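Local coordinates for Ent-copalyl diphosphate synthase (Streptomyces platensis, PDB 5BP8), which is a largely helical terpene cyclase-type protein of the squalene-hopene cyclase family, at residues Asp68-Val73 with Trp442-Gly447; Gly119-Thr124 with Ser163-Leu168; Leu189-Glu194 with His496-Tyr501; Lys397-Pro402 with Pro492-Asp497. One frame throughout, in Å; residues are numbered along the deposited sequence.

From the N terminus, D68-V73 opens contact 1, which closes far along the chain at W442-G447. Contact 2 is a short loop nested inside it, joining the loops before and after helix 127-144. L189-E194 opens contact 3 once contact 2 has closed. K397-P402 then opens contact 4. Contacts 3 and 4 end on the same stretch, the small hairpin of strands 495-496 and 500-501, and share H496 and D497. Each of them crosses contact 1. H496 of the hairpin bonds Y70 of contact 1, and T124 of contact 2 packs on its turn. The hairpin thus ties loops from the N-terminal part to the C-terminal helices.

Contact 1 (Asp68-Val73 with Trp442-Gly447); sequences DGYGLV and WGRWQG
D68 OD2 is gripped by two donors of W442-G447. W445 NE1 gives D68 OD2 the straighter bond, 2.8 Å long with an N-H...O angle of 168°. The oxygen lies in the indole plane, while the indole N sits above the carboxylate plane. R444 NH2 reaches D68 OD2 from the opposite face, on the anti side, at 3.2 Å. This bond, part of a salt bridge, is more bent, at 141°. A water donates to D68 OD2 and accepts from R444 NE. The edge of W445 points at the face of Y70 in an offset T-shaped pair. W445 CZ2 is 3.6 Å from Y70 CD2, and the planes stand at 78°. R444 is extended (CG anti to the backbone N), which lays NE and the guanidinium over one face of the W445 ring, toward its rim. Further out, R444 NH1 bonds A400 O, and E451 holds R444 N. Y70 OH bonds H496 NE2, and a second water links it to R444 NH1. W442 packs on Q436; the spacing fits the end of a QW motif, as in squalene-hopene cyclase relatives. With two N-H groups and a water on one oxygen, D68 is probably a carboxylate.

Contact 2 (Gly119-Thr124 with Ser163-Leu168); sequences GPVPDT and SPAPDL
V121 carries the apolar side of the contact. Its CG2 meets A165 CB at 3.8 Å and lies more loosely beside L168 CD1, at 4.4 Å. Methyl CG1 is anti to the backbone N (chi1 179°), and this turns it toward D167, with D167 OD2 4.0 Å away. The two loops lie at opposite ends of the connection that contains helix 127-144, and that helix backs them: V121 and D167 touch V127, and L168 touches A131. L72 of helix 72-86 packs on V121 and L168. D123 OD1 and D167 OD2 are like charges 3.9 Å apart, their carboxylate planes 66° from each other. A water lies 2.6 Å from D167 OD2 and 2.7 Å from V121 O, placed to donate to either, though it has more acceptors in reach than protons. Such crowding might favour a proton on one carboxylate. D123 centres an inverse gamma turn. S163 OG accepts from A165 N at 3.1 Å, an ST turn, and is also bonded to L117 O.

Contact 3 (Leu189-Glu194 with His496-Tyr501); sequences LWHTLE and HDKDIY
H191 and D497 meet head-on through a short hydrogen bond, 2.7 Å from H191 NE2 to D497 OD2. The oxygen lies at the ring edge, close to the imidazole plane, and is met on its syn side with an angle of 162°. D497 CG is anti to the backbone N (chi1 -176°), which carries the carboxylate across to the ring. S255 OG bonds the same oxygen, and G218 O takes H191 ND1, so the ring is pinned at both nitrogens. K498 bends twice and brings NZ 2.7 Å from E194 OE2, a salt bridge on the syn lone pair. K498 NZ also donates to H191 O at 2.8 Å. Y32 OH is a further partner of E194 OE2. By contrast, T192 adds only a small apolar touch, CB 3.8 Å from K498 CE. All five touching residues are buried from solvent. A His-carboxylate hydrogen bond and a buried salt bridge thus join the chain at the start of the short helix 193-196 to the turn of the beta hairpin.

Contact 4 (Lys397-Pro402 with Pro492-Asp497); sequences KWHASP and PGLWHD. With SO4 (sulfate ion), chain B.
W398 O takes two donors. H496 N reaches W398 O at 2.9 Å from above the carbonyl plane, and a water donates to it and to H496 O. A400 N bonds L494 O at 2.9 Å, nearly along the C=O axis. These bonds flank H399 and W495, a non-hydrogen-bonded pair in a single antiparallel bridge that adds a strand-like edge to the hairpin of strands 495-496 and 500-501. L494 and W495 both face Y501, a classic beta bulge. The edge of H399 stands on the face of W495 in a T-shaped pair, planes at 66°, with H399 CD2 3.3 Å above the indole plane. E450 OE2 bonds both H399 NE2 and W495 NE1. S401 N donates in plane to H399 ND1 at 3.1 Å, which fixes the ring's rotation. The H496 ring lies against the H399-A400 backbone, and its ND1 bonds K397 O weakly, while its NE2 is hydrogen-bonded to Y70 OH. K397 NZ turns elsewhere, to T346 O and a sulfate ion, whose O1 is 2.9 Å from NZ.

Contact 1 (Asp68-Val73 with Trp442-Gly447)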
loop_
_atom_site.group_PDB
_atom_site.type_symbol
_atom_site.label_atom_id
_atom_site.label_comp_id
_atom_site.label_asym_id
_atom_site.label_seq_id
_atom_site.Cartn_x
_atom_site.Cartn_y
_atom_site.Cartn_z
ATOM N N ASP A 68 -2.287 -16.202 -5.458
ATOM C CA ASP A 68 -3.365 -15.661 -6.298
ATOM C C ASP A 68 -2.894 -14.660 -7.363
ATOM O O ASP A 68 -3.629 -13.761 -7.808
ATOM C CB ASP A 68 -4.483 -15.051 -5.421
ATOM C CG ASP A 68 -5.100 -16.051 -4.477
ATOM O OD1 ASP A 68 -5.100 -17.237 -4.813
ATOM O OD2 ASP A 68 -5.560 -15.671 -3.385
ATOM N N GLY A 69 -1.633 -14.793 -7.755
ATOM C CA GLY A 69 -1.075 -13.941 -8.763
ATOM C C GLY A 69 -0.325 -12.753 -8.203
ATOM O O GLY A 69 0.296 -12.023 -8.964
ATOM N N TYR A 70 -0.339 -12.567 -6.875
ATOM C CA TYR A 70 0.384 -11.469 -6.283
ATOM C C TYR A 70 1.899 -11.779 -6.386
ATOM O O TYR A 70 2.734 -10.935 -6.054
ATOM C CB TYR A 70 -0.014 -11.227 -4.846
ATOM C CG TYR A 70 -1.312 -10.434 -4.726
ATOM C CD1 TYR A 70 -1.305 -9.053 -4.782
ATOM C CD2 TYR A 70 -2.533 -11.074 -4.617
ATOM C CE1 TYR A 70 -2.479 -8.309 -4.702
ATOM C CE2 TYR A 70 -3.716 -10.342 -4.497
ATOM C CZ TYR A 70 -3.687 -8.961 -4.559
ATOM O OH TYR A 70 -4.846 -8.207 -4.466
ATOM N N GLY A 71 2.233 -13.006 -6.772
ATOM C CA GLY A 71 3.660 -13.349 -7.014
ATOM C C GLY A 71 4.212 -12.855 -8.335
ATOM O O GLY A 71 5.442 -12.828 -8.539
ATOM N N LEU A 72 3.349 -12.481 -9.274
ATOM C CA LEU A 72 3.830 -12.205 -10.646
ATOM C C LEU A 72 4.769 -10.989 -10.673
ATOM O O LEU A 72 5.936 -11.082 -11.115
ATOM C CB LEU A 72 2.659 -12.005 -11.605
ATOM C CG LEU A 72 3.027 -11.580 -13.044
ATOM C CD1 LEU A 72 3.988 -12.566 -13.680
ATOM C CD2 LEU A 72 1.771 -11.422 -13.875
ATOM N N VAL A 73 4.293 -9.846 -10.168
ATOM C CA VAL A 73 5.153 -8.656 -10.197
ATOM C C VAL A 73 6.474 -8.800 -9.404
ATOM O O VAL A 73 7.570 -8.525 -9.934
ATOM C CB VAL A 73 4.379 -7.402 -9.780
ATOM C CG1 VAL A 73 5.322 -6.261 -9.470
ATOM C CG2 VAL A 73 3.362 -7.045 -10.871
ATOM N N TRP A 442 -8.949 -13.415 11.798
ATOM C CA TRP A 442 -9.464 -13.330 10.450
ATOM C C TRP A 442 -8.297 -13.015 9.537
ATOM O O TRP A 442 -7.308 -12.402 9.960
ATOM C CB TRP A 442 -10.461 -12.198 10.281
ATOM C CG TRP A 442 -11.886 -12.378 10.788
ATOM C CD1 TRP A 442 -12.981 -12.721 10.054
ATOM C CD2 TRP A 442 -12.351 -12.126 12.111
ATOM N NE1 TRP A 442 -14.121 -12.684 10.839
ATOM C CE2 TRP A 442 -13.756 -12.322 12.110
ATOM C CE3 TRP A 442 -11.725 -11.706 13.290
ATOM C CZ2 TRP A 442 -14.529 -12.149 13.241
ATOM C CZ3 TRP A 442 -12.507 -11.530 14.421
ATOM C CH2 TRP A 442 -13.896 -11.765 14.386
ATOM N N GLY A 443 -8.437 -13.418 8.280
ATOM C CA GLY A 443 -7.568 -12.949 7.243
ATOM C C GLY A 443 -7.723 -13.723 5.956
ATOM O O GLY A 443 -8.196 -14.867 5.963
ATOM N N ARG A 444 -7.309 -13.091 4.863
ATOM C CA ARG A 444 -7.470 -13.660 3.535
ATOM C C ARG A 444 -6.675 -14.943 3.311
ATOM O O ARG A 444 -7.241 -15.968 2.907
ATOM C CB ARG A 444 -7.078 -12.631 2.474
ATOM C CG ARG A 444 -7.276 -13.175 1.074
ATOM C CD ARG A 444 -7.063 -12.137 -0.006
ATOM N NE ARG A 444 -7.053 -12.793 -1.316
ATOM C CZ ARG A 444 -7.011 -12.152 -2.483
ATOM N NH1 ARG A 444 -6.997 -10.828 -2.547
ATOM N NH2 ARG A 444 -6.982 -12.853 -3.608
ATOM N N TRP A 445 -5.364 -14.864 3.525
ATOM C CA TRP A 445 -4.462 -16.000 3.269
ATOM C C TRP A 445 -4.051 -16.714 4.569
ATOM O O TRP A 445 -3.650 -17.878 4.556
ATOM C CB TRP A 445 -3.241 -15.508 2.526
ATOM C CG TRP A 445 -3.513 -15.053 1.148
ATOM C CD1 TRP A 445 -4.099 -15.775 0.155
ATOM C CD2 TRP A 445 -3.240 -13.766 0.593
ATOM N NE1 TRP A 445 -4.191 -15.037 -0.990
ATOM C CE2 TRP A 445 -3.674 -13.793 -0.754
ATOM C CE3 TRP A 445 -2.686 -12.587 1.101
ATOM C CZ2 TRP A 445 -3.560 -12.696 -1.607
ATOM C CZ3 TRP A 445 -2.537 -11.496 0.242
ATOM C CH2 TRP A 445 -2.978 -11.561 -1.100
ATOM N N GLN A 446 -4.184 -16.021 5.693
ATOM C CA GLN A 446 -3.915 -16.573 7.008
ATOM C C GLN A 446 -4.544 -15.590 7.994
ATOM O O GLN A 446 -4.846 -14.459 7.623
ATOM C CB GLN A 446 -2.391 -16.605 7.262
ATOM C CG GLN A 446 -1.799 -15.206 7.307
ATOM C CD GLN A 446 -0.301 -15.174 7.193
ATOM O OE1 GLN A 446 0.247 -14.572 6.264
ATOM N NE2 GLN A 446 0.382 -15.841 8.129
ATOM N N GLY A 447 -4.690 -15.974 9.251
ATOM C CA GLY A 447 -5.008 -14.975 10.278
ATOM C C GLY A 447 -3.918 -13.933 10.412
ATOM O O GLY A 447 -2.718 -14.265 10.523
HETATM O O HOH W 1 -7.576 -15.705 -1.549
HETATM O O HOH W 2 -7.252 -9.011 -4.991
#

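Contact 2 (Gly119-Thr124 with Ser163-Leu168)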
loop_
_atom_site.group_PDB
_atom_site.type_symbol
_atom_site.label_atom_id
_atom_site.label_comp_id
_atom_site.label_asym_id
_atom_site.label_seq_id
_atom_site.Cartn_x
_atom_site.Cartn_y
_atom_site.Cartn_z
ATOM N N GLY A 119 -1.267 -17.110 -15.007
ATOM C CA GLY A 119 -2.228 -17.135 -13.885
ATOM C C GLY A 119 -2.917 -15.794 -13.766
ATOM O O GLY A 119 -2.774 -14.936 -14.660
ATOM N N PRO A 120 -3.663 -15.593 -12.664
ATOM C CA PRO A 120 -4.349 -14.313 -12.459
ATOM C C PRO A 120 -3.373 -13.177 -12.303
ATOM O O PRO A 120 -2.228 -13.371 -11.824
ATOM C CB PRO A 120 -5.163 -14.510 -11.159
ATOM C CG PRO A 120 -4.870 -15.875 -10.661
ATOM C CD PRO A 120 -3.817 -16.519 -11.519
ATOM N N VAL A 121 -3.808 -11.986 -12.692
ATOM C CA VAL A 121 -2.989 -10.803 -12.522
ATOM C C VAL A 121 -3.809 -9.834 -11.681
ATOM O O VAL A 121 -4.749 -9.231 -12.178
ATOM C CB VAL A 121 -2.576 -10.156 -13.855
ATOM C CG1 VAL A 121 -1.733 -8.898 -13.596
ATOM C CG2 VAL A 121 -1.816 -11.149 -14.750
ATOM N N PRO A 122 -3.476 -9.715 -10.384
ATOM C CA PRO A 122 -4.197 -8.743 -9.580
ATOM C C PRO A 122 -3.929 -7.317 -10.013
ATOM O O PRO A 122 -2.884 -7.004 -10.617
ATOM C CB PRO A 122 -3.668 -8.960 -8.158
ATOM C CG PRO A 122 -2.568 -9.972 -8.239
ATOM C CD PRO A 122 -2.568 -10.572 -9.603
ATOM N N ASP A 123 -4.879 -6.441 -9.695
ATOM C CA ASP A 123 -4.775 -5.057 -10.100
ATOM C C ASP A 123 -3.951 -4.264 -9.107
ATOM O O ASP A 123 -4.458 -3.398 -8.377
ATOM C CB ASP A 123 -6.174 -4.475 -10.302
ATOM C CG ASP A 123 -6.897 -5.105 -11.476
ATOM O OD1 ASP A 123 -6.296 -5.271 -12.564
ATOM O OD2 ASP A 123 -8.088 -5.425 -11.317
ATOM N N THR A 124 -2.642 -4.551 -9.088
ATOM C CA THR A 124 -1.731 -3.783 -8.293
ATOM C C THR A 124 -1.445 -2.505 -9.071
ATOM O O THR A 124 -1.762 -2.373 -10.268
ATOM C CB THR A 124 -0.428 -4.559 -7.992
ATOM O OG1 THR A 124 0.090 -5.100 -9.197
ATOM C CG2 THR A 124 -0.657 -5.673 -7.002
ATOM N N SER A 163 3.243 -14.073 -22.072
ATOM C CA SER A 163 2.077 -14.124 -21.240
ATOM C C SER A 163 0.841 -13.776 -22.060
ATOM O O SER A 163 0.871 -12.835 -22.850
ATOM C CB SER A 163 2.193 -13.119 -20.098
ATOM O OG SER A 163 0.969 -13.044 -19.359
ATOM N N PRO A 164 -0.250 -14.506 -21.839
ATOM C CA PRO A 164 -1.550 -14.190 -22.449
ATOM C C PRO A 164 -2.292 -13.023 -21.802
ATOM O O PRO A 164 -3.309 -12.563 -22.347
ATOM C CB PRO A 164 -2.331 -15.485 -22.277
ATOM C CG PRO A 164 -1.787 -16.069 -21.018
ATOM C CD PRO A 164 -0.312 -15.730 -21.025
ATOM N N ALA A 165 -1.796 -12.532 -20.665
ATOM C CA ALA A 165 -2.544 -11.534 -19.899
ATOM C C ALA A 165 -2.537 -10.186 -20.595
ATOM O O ALA A 165 -1.485 -9.693 -20.986
ATOM C CB ALA A 165 -1.988 -11.408 -18.499
ATOM N N PRO A 166 -3.725 -9.585 -20.762
ATOM C CA PRO A 166 -3.816 -8.271 -21.384
ATOM C C PRO A 166 -2.920 -7.233 -20.724
ATOM O O PRO A 166 -2.292 -6.430 -21.429
ATOM C CB PRO A 166 -5.297 -7.898 -21.183
ATOM C CG PRO A 166 -6.002 -9.211 -21.192
ATOM C CD PRO A 166 -5.055 -10.169 -20.515
ATOM N N ASP A 167 -2.809 -7.276 -19.393
ATOM C CA ASP A 167 -1.960 -6.300 -18.675
ATOM C C ASP A 167 -0.469 -6.460 -19.008
ATOM O O ASP A 167 0.331 -5.530 -18.810
ATOM C CB ASP A 167 -2.135 -6.418 -17.149
ATOM C CG ASP A 167 -3.410 -5.757 -16.631
ATOM O OD1 ASP A 167 -4.030 -4.947 -17.355
ATOM O OD2 ASP A 167 -3.794 -6.072 -15.492
ATOM N N LEU A 168 -0.071 -7.619 -19.513
ATOM C CA LEU A 168 1.313 -7.782 -19.880
ATOM C C LEU A 168 1.580 -7.476 -21.364
ATOM O O LEU A 168 2.693 -7.617 -21.819
ATOM C CB LEU A 168 1.818 -9.173 -19.483
ATOM C CG LEU A 168 2.326 -9.192 -18.038
ATOM C CD1 LEU A 168 1.195 -8.959 -17.048
ATOM C CD2 LEU A 168 3.066 -10.488 -17.746
HETATM O O HOH W 3 -5.504 -7.449 -14.105
#

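Contact 3 (Leu189-Glu194 with His496-Tyr501)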
loop_
_atom_site.group_PDB
_atom_site.type_symbol
_atom_site.label_atom_id
_atom_site.label_comp_id
_atom_site.label_asym_id
_atom_site.label_seq_id
_atom_site.Cartn_x
_atom_site.Cartn_y
_atom_site.Cartn_z
ATOM N N LEU A 189 2.042 8.848 -12.210
ATOM C CA LEU A 189 2.929 7.786 -12.712
ATOM C C LEU A 189 4.403 8.029 -12.404
ATOM O O LEU A 189 5.236 7.199 -12.741
ATOM C CB LEU A 189 2.750 7.609 -14.230
ATOM C CG LEU A 189 1.330 7.103 -14.599
ATOM C CD1 LEU A 189 1.153 7.110 -16.113
ATOM C CD2 LEU A 189 1.064 5.718 -14.034
ATOM N N TRP A 190 4.756 9.137 -11.760
ATOM C CA TRP A 190 6.153 9.302 -11.345
ATOM C C TRP A 190 6.613 8.173 -10.433
ATOM O O TRP A 190 7.770 7.774 -10.472
ATOM C CB TRP A 190 6.358 10.626 -10.618
ATOM C CG TRP A 190 6.149 11.849 -11.500
ATOM C CD1 TRP A 190 5.868 11.867 -12.851
ATOM C CD2 TRP A 190 6.207 13.229 -11.085
ATOM N NE1 TRP A 190 5.735 13.181 -13.284
ATOM C CE2 TRP A 190 5.943 14.026 -12.229
ATOM C CE3 TRP A 190 6.401 13.854 -9.862
ATOM C CZ2 TRP A 190 5.920 15.420 -12.179
ATOM C CZ3 TRP A 190 6.366 15.239 -9.803
ATOM C CH2 TRP A 190 6.128 16.008 -10.962
ATOM N N HIS A 191 5.700 7.689 -9.599
ATOM C CA HIS A 191 5.955 6.565 -8.711
ATOM C C HIS A 191 6.408 5.306 -9.467
ATOM O O HIS A 191 7.049 4.426 -8.856
ATOM C CB HIS A 191 4.677 6.251 -7.927
ATOM C CG HIS A 191 4.889 5.291 -6.807
ATOM N ND1 HIS A 191 5.548 5.636 -5.654
ATOM C CD2 HIS A 191 4.547 3.986 -6.665
ATOM C CE1 HIS A 191 5.611 4.592 -4.849
ATOM N NE2 HIS A 191 5.009 3.577 -5.441
ATOM N N THR A 192 6.087 5.225 -10.772
ATOM C CA THR A 192 6.390 4.061 -11.593
ATOM C C THR A 192 7.379 4.378 -12.741
ATOM O O THR A 192 7.479 3.655 -13.746
ATOM C CB THR A 192 5.099 3.352 -12.060
ATOM O OG1 THR A 192 5.420 2.090 -12.686
ATOM C CG2 THR A 192 4.321 4.136 -12.965
ATOM N N LEU A 193 8.165 5.426 -12.543
ATOM C CA LEU A 193 9.089 5.878 -13.573
ATOM C C LEU A 193 9.991 4.740 -14.092
ATOM O O LEU A 193 10.286 4.685 -15.283
ATOM C CB LEU A 193 9.956 7.028 -13.066
ATOM C CG LEU A 193 11.071 7.560 -13.988
ATOM C CD1 LEU A 193 10.496 8.121 -15.279
ATOM C CD2 LEU A 193 11.891 8.630 -13.266
ATOM N N GLU A 194 10.409 3.852 -13.205
ATOM C CA GLU A 194 11.392 2.787 -13.572
ATOM C C GLU A 194 10.848 1.806 -14.590
ATOM O O GLU A 194 11.597 1.086 -15.241
ATOM C CB GLU A 194 11.896 2.049 -12.311
ATOM C CG GLU A 194 10.994 0.937 -11.770
ATOM C CD GLU A 194 9.812 1.420 -10.937
ATOM O OE1 GLU A 194 9.579 2.661 -10.841
ATOM O OE2 GLU A 194 9.122 0.540 -10.355
ATOM N N HIS A 496 -2.141 -2.404 -1.706
ATOM C CA HIS A 496 -1.650 -2.415 -3.092
ATOM C C HIS A 496 -0.653 -1.304 -3.399
ATOM O O HIS A 496 -0.937 -0.114 -3.188
ATOM C CB HIS A 496 -2.791 -2.323 -4.101
ATOM C CG HIS A 496 -3.596 -3.577 -4.218
ATOM N ND1 HIS A 496 -4.729 -3.655 -4.993
ATOM C CD2 HIS A 496 -3.455 -4.791 -3.638
ATOM C CE1 HIS A 496 -5.252 -4.871 -4.889
ATOM N NE2 HIS A 496 -4.485 -5.585 -4.091
ATOM N N ASP A 497 0.526 -1.681 -3.902
ATOM C CA ASP A 497 1.360 -0.707 -4.611
ATOM C C ASP A 497 2.035 -1.421 -5.788
ATOM O O ASP A 497 1.348 -1.908 -6.683
ATOM C CB ASP A 497 2.311 0.057 -3.667
ATOM C CG ASP A 497 3.091 1.132 -4.394
ATOM O OD1 ASP A 497 2.515 1.753 -5.316
ATOM O OD2 ASP A 497 4.300 1.291 -4.162
ATOM N N LYS A 498 3.356 -1.503 -5.828
ATOM C CA LYS A 498 3.998 -2.247 -6.878
ATOM C C LYS A 498 3.721 -3.727 -6.663
ATOM O O LYS A 498 3.244 -4.416 -7.568
ATOM C CB LYS A 498 5.536 -1.985 -6.858
ATOM C CG LYS A 498 5.938 -0.555 -7.206
ATOM C CD LYS A 498 5.790 -0.257 -8.682
ATOM C CE LYS A 498 5.953 1.231 -8.967
ATOM N NZ LYS A 498 7.328 1.684 -8.651
ATOM N N ASP A 499 4.082 -4.216 -5.483
ATOM C CA ASP A 499 3.605 -5.509 -4.987
ATOM C C ASP A 499 2.572 -5.133 -3.918
ATOM O O ASP A 499 1.662 -4.343 -4.224
ATOM C CB ASP A 499 4.692 -6.566 -4.585
ATOM C CG ASP A 499 5.862 -6.049 -3.667
ATOM O OD1 ASP A 499 5.764 -4.992 -3.003
ATOM O OD2 ASP A 499 6.920 -6.785 -3.602
ATOM N N ILE A 500 2.658 -5.693 -2.724
ATOM C CA ILE A 500 1.762 -5.326 -1.607
ATOM C C ILE A 500 2.631 -5.013 -0.384
ATOM O O ILE A 500 3.650 -5.686 -0.133
ATOM C CB ILE A 500 0.692 -6.385 -1.276
ATOM C CG1 ILE A 500 1.233 -7.830 -1.259
ATOM C CG2 ILE A 500 -0.438 -6.286 -2.287
ATOM C CD1 ILE A 500 0.158 -8.894 -1.071
ATOM N N TYR A 501 2.280 -3.936 0.319
ATOM C CA TYR A 501 3.080 -3.390 1.389
ATOM C C TYR A 501 2.367 -3.328 2.710
ATOM O O TYR A 501 1.126 -3.339 2.756
ATOM C CB TYR A 501 3.588 -1.989 1.014
ATOM C CG TYR A 501 2.568 -0.872 0.995
ATOM C CD1 TYR A 501 1.869 -0.539 -0.179
ATOM C CD2 TYR A 501 2.336 -0.096 2.135
ATOM C CE1 TYR A 501 0.943 0.475 -0.186
ATOM C CE2 TYR A 501 1.422 0.937 2.119
ATOM C CZ TYR A 501 0.748 1.238 0.957
ATOM O OH TYR A 501 -0.172 2.280 0.962
#

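Contact 4 (Lys397-Pro402 with Pro492-Asp497)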
loop_
_atom_site.group_PDB
_atom_site.type_symbol
_atom_site.label_atom_id
_atom_site.label_comp_id
_atom_site.label_asym_id
_atom_site.label_seq_id
_atom_site.Cartn_x
_atom_site.Cartn_y
_atom_site.Cartn_z
ATOM N N LYS A 397 -10.264 -1.427 -4.296
ATOM C CA LYS A 397 -9.124 -1.429 -5.194
ATOM C C LYS A 397 -7.775 -1.233 -4.527
ATOM O O LYS A 397 -6.768 -1.550 -5.134
ATOM C CB LYS A 397 -9.302 -0.360 -6.296
ATOM C CG LYS A 397 -9.111 1.068 -5.838
ATOM C CD LYS A 397 -9.494 2.068 -6.934
ATOM C CE LYS A 397 -8.512 2.051 -8.092
ATOM N NZ LYS A 397 -8.789 3.162 -9.043
ATOM N N TRP A 398 -7.711 -0.612 -3.345
ATOM C CA TRP A 398 -6.422 -0.256 -2.741
ATOM C C TRP A 398 -5.832 -1.344 -1.834
ATOM O O TRP A 398 -4.744 -1.166 -1.334
ATOM C CB TRP A 398 -6.525 1.044 -1.921
ATOM C CG TRP A 398 -6.969 2.230 -2.757
ATOM C CD1 TRP A 398 -8.045 3.039 -2.523
ATOM C CD2 TRP A 398 -6.360 2.710 -3.976
ATOM N NE1 TRP A 398 -8.128 4.013 -3.512
ATOM C CE2 TRP A 398 -7.117 3.821 -4.417
ATOM C CE3 TRP A 398 -5.250 2.312 -4.732
ATOM C CZ2 TRP A 398 -6.810 4.523 -5.594
ATOM C CZ3 TRP A 398 -4.944 3.015 -5.907
ATOM C CH2 TRP A 398 -5.716 4.113 -6.316
ATOM N N HIS A 399 -6.552 -2.432 -1.606
ATOM C CA HIS A 399 -6.186 -3.373 -0.566
ATOM C C HIS A 399 -6.576 -4.769 -1.013
ATOM O O HIS A 399 -7.659 -4.997 -1.562
ATOM C CB HIS A 399 -6.864 -2.941 0.720
ATOM C CG HIS A 399 -6.229 -3.434 1.980
ATOM N ND1 HIS A 399 -6.274 -4.749 2.382
ATOM C CD2 HIS A 399 -5.590 -2.769 2.963
ATOM C CE1 HIS A 399 -5.684 -4.875 3.550
ATOM N NE2 HIS A 399 -5.271 -3.681 3.932
ATOM N N ALA A 400 -5.690 -5.727 -0.749
ATOM C CA ALA A 400 -5.925 -7.136 -1.067
ATOM C C ALA A 400 -6.995 -7.844 -0.232
ATOM O O ALA A 400 -7.468 -8.889 -0.634
ATOM C CB ALA A 400 -4.603 -7.903 -0.918
ATOM N N SER A 401 -7.336 -7.308 0.942
ATOM C CA SER A 401 -8.214 -7.969 1.889
ATOM C C SER A 401 -9.673 -7.457 1.861
ATOM O O SER A 401 -9.915 -6.241 1.945
ATOM C CB SER A 401 -7.683 -7.761 3.307
ATOM O OG SER A 401 -8.523 -8.410 4.223
ATOM N N PRO A 402 -10.639 -8.375 1.800
ATOM C CA PRO A 402 -12.023 -7.930 1.976
ATOM C C PRO A 402 -12.305 -7.444 3.394
ATOM O O PRO A 402 -13.346 -6.769 3.636
ATOM C CB PRO A 402 -12.824 -9.168 1.657
ATOM C CG PRO A 402 -11.948 -10.307 1.999
ATOM C CD PRO A 402 -10.540 -9.851 1.742
ATOM N N PRO A 492 2.184 -9.063 7.450
ATOM C CA PRO A 492 2.216 -9.208 5.976
ATOM C C PRO A 492 1.755 -7.952 5.249
ATOM O O PRO A 492 0.872 -7.253 5.745
ATOM C CB PRO A 492 1.222 -10.326 5.714
ATOM C CG PRO A 492 1.061 -11.026 7.007
ATOM C CD PRO A 492 1.234 -9.997 8.060
ATOM N N GLY A 493 2.342 -7.670 4.095
ATOM C CA GLY A 493 1.894 -6.583 3.252
ATOM C C GLY A 493 0.603 -6.943 2.535
ATOM O O GLY A 493 0.515 -7.983 1.889
ATOM N N LEU A 494 -0.407 -6.090 2.675
ATOM C CA LEU A 494 -1.703 -6.296 2.044
ATOM C C LEU A 494 -2.191 -5.077 1.238
ATOM O O LEU A 494 -3.176 -5.171 0.515
ATOM C CB LEU A 494 -2.736 -6.648 3.108
ATOM C CG LEU A 494 -2.487 -7.908 3.952
ATOM C CD1 LEU A 494 -3.576 -8.033 4.987
ATOM C CD2 LEU A 494 -2.486 -9.129 3.061
ATOM N N TRP A 495 -1.533 -3.943 1.397
ATOM C CA TRP A 495 -1.905 -2.730 0.679
ATOM C C TRP A 495 -1.325 -2.714 -0.706
ATOM O O TRP A 495 -0.124 -2.969 -0.876
ATOM C CB TRP A 495 -1.451 -1.495 1.446
ATOM C CG TRP A 495 -2.123 -1.350 2.769
ATOM C CD1 TRP A 495 -1.948 -2.121 3.866
ATOM C CD2 TRP A 495 -3.081 -0.347 3.131
ATOM N NE1 TRP A 495 -2.735 -1.682 4.881
ATOM C CE2 TRP A 495 -3.437 -0.585 4.465
ATOM C CE3 TRP A 495 -3.666 0.719 2.449
ATOM C CZ2 TRP A 495 -4.391 0.193 5.143
ATOM C CZ3 TRP A 495 -4.627 1.503 3.125
ATOM C CH2 TRP A 495 -4.958 1.233 4.459
ATOM N N HIS A 496 -2.141 -2.404 -1.706
ATOM C CA HIS A 496 -1.650 -2.415 -3.092
ATOM C C HIS A 496 -0.653 -1.304 -3.399
ATOM O O HIS A 496 -0.937 -0.114 -3.188
ATOM C CB HIS A 496 -2.791 -2.323 -4.101
ATOM C CG HIS A 496 -3.596 -3.577 -4.218
ATOM N ND1 HIS A 496 -4.729 -3.655 -4.993
ATOM C CD2 HIS A 496 -3.455 -4.791 -3.638
ATOM C CE1 HIS A 496 -5.252 -4.871 -4.889
ATOM N NE2 HIS A 496 -4.485 -5.585 -4.091
ATOM N N ASP A 497 0.526 -1.681 -3.902
ATOM C CA ASP A 497 1.360 -0.707 -4.611
ATOM C C ASP A 497 2.035 -1.421 -5.788
ATOM O O ASP A 497 1.348 -1.908 -6.683
ATOM C CB ASP A 497 2.311 0.057 -3.667
ATOM C CG ASP A 497 3.091 1.132 -4.394
ATOM O OD1 ASP A 497 2.515 1.753 -5.316
ATOM O OD2 ASP A 497 4.300 1.291 -4.162
HETATM S S SO4 B . -7.410 2.783 -12.307
HETATM O O1 SO4 B . -8.776 2.410 -11.858
HETATM O O2 SO4 B . -7.567 3.573 -13.576
HETATM O O3 SO4 B . -6.664 3.495 -11.305
HETATM O O4 SO4 B . -6.710 1.535 -12.656
HETATM O O HOH W 4 -2.954 1.014 -1.960
#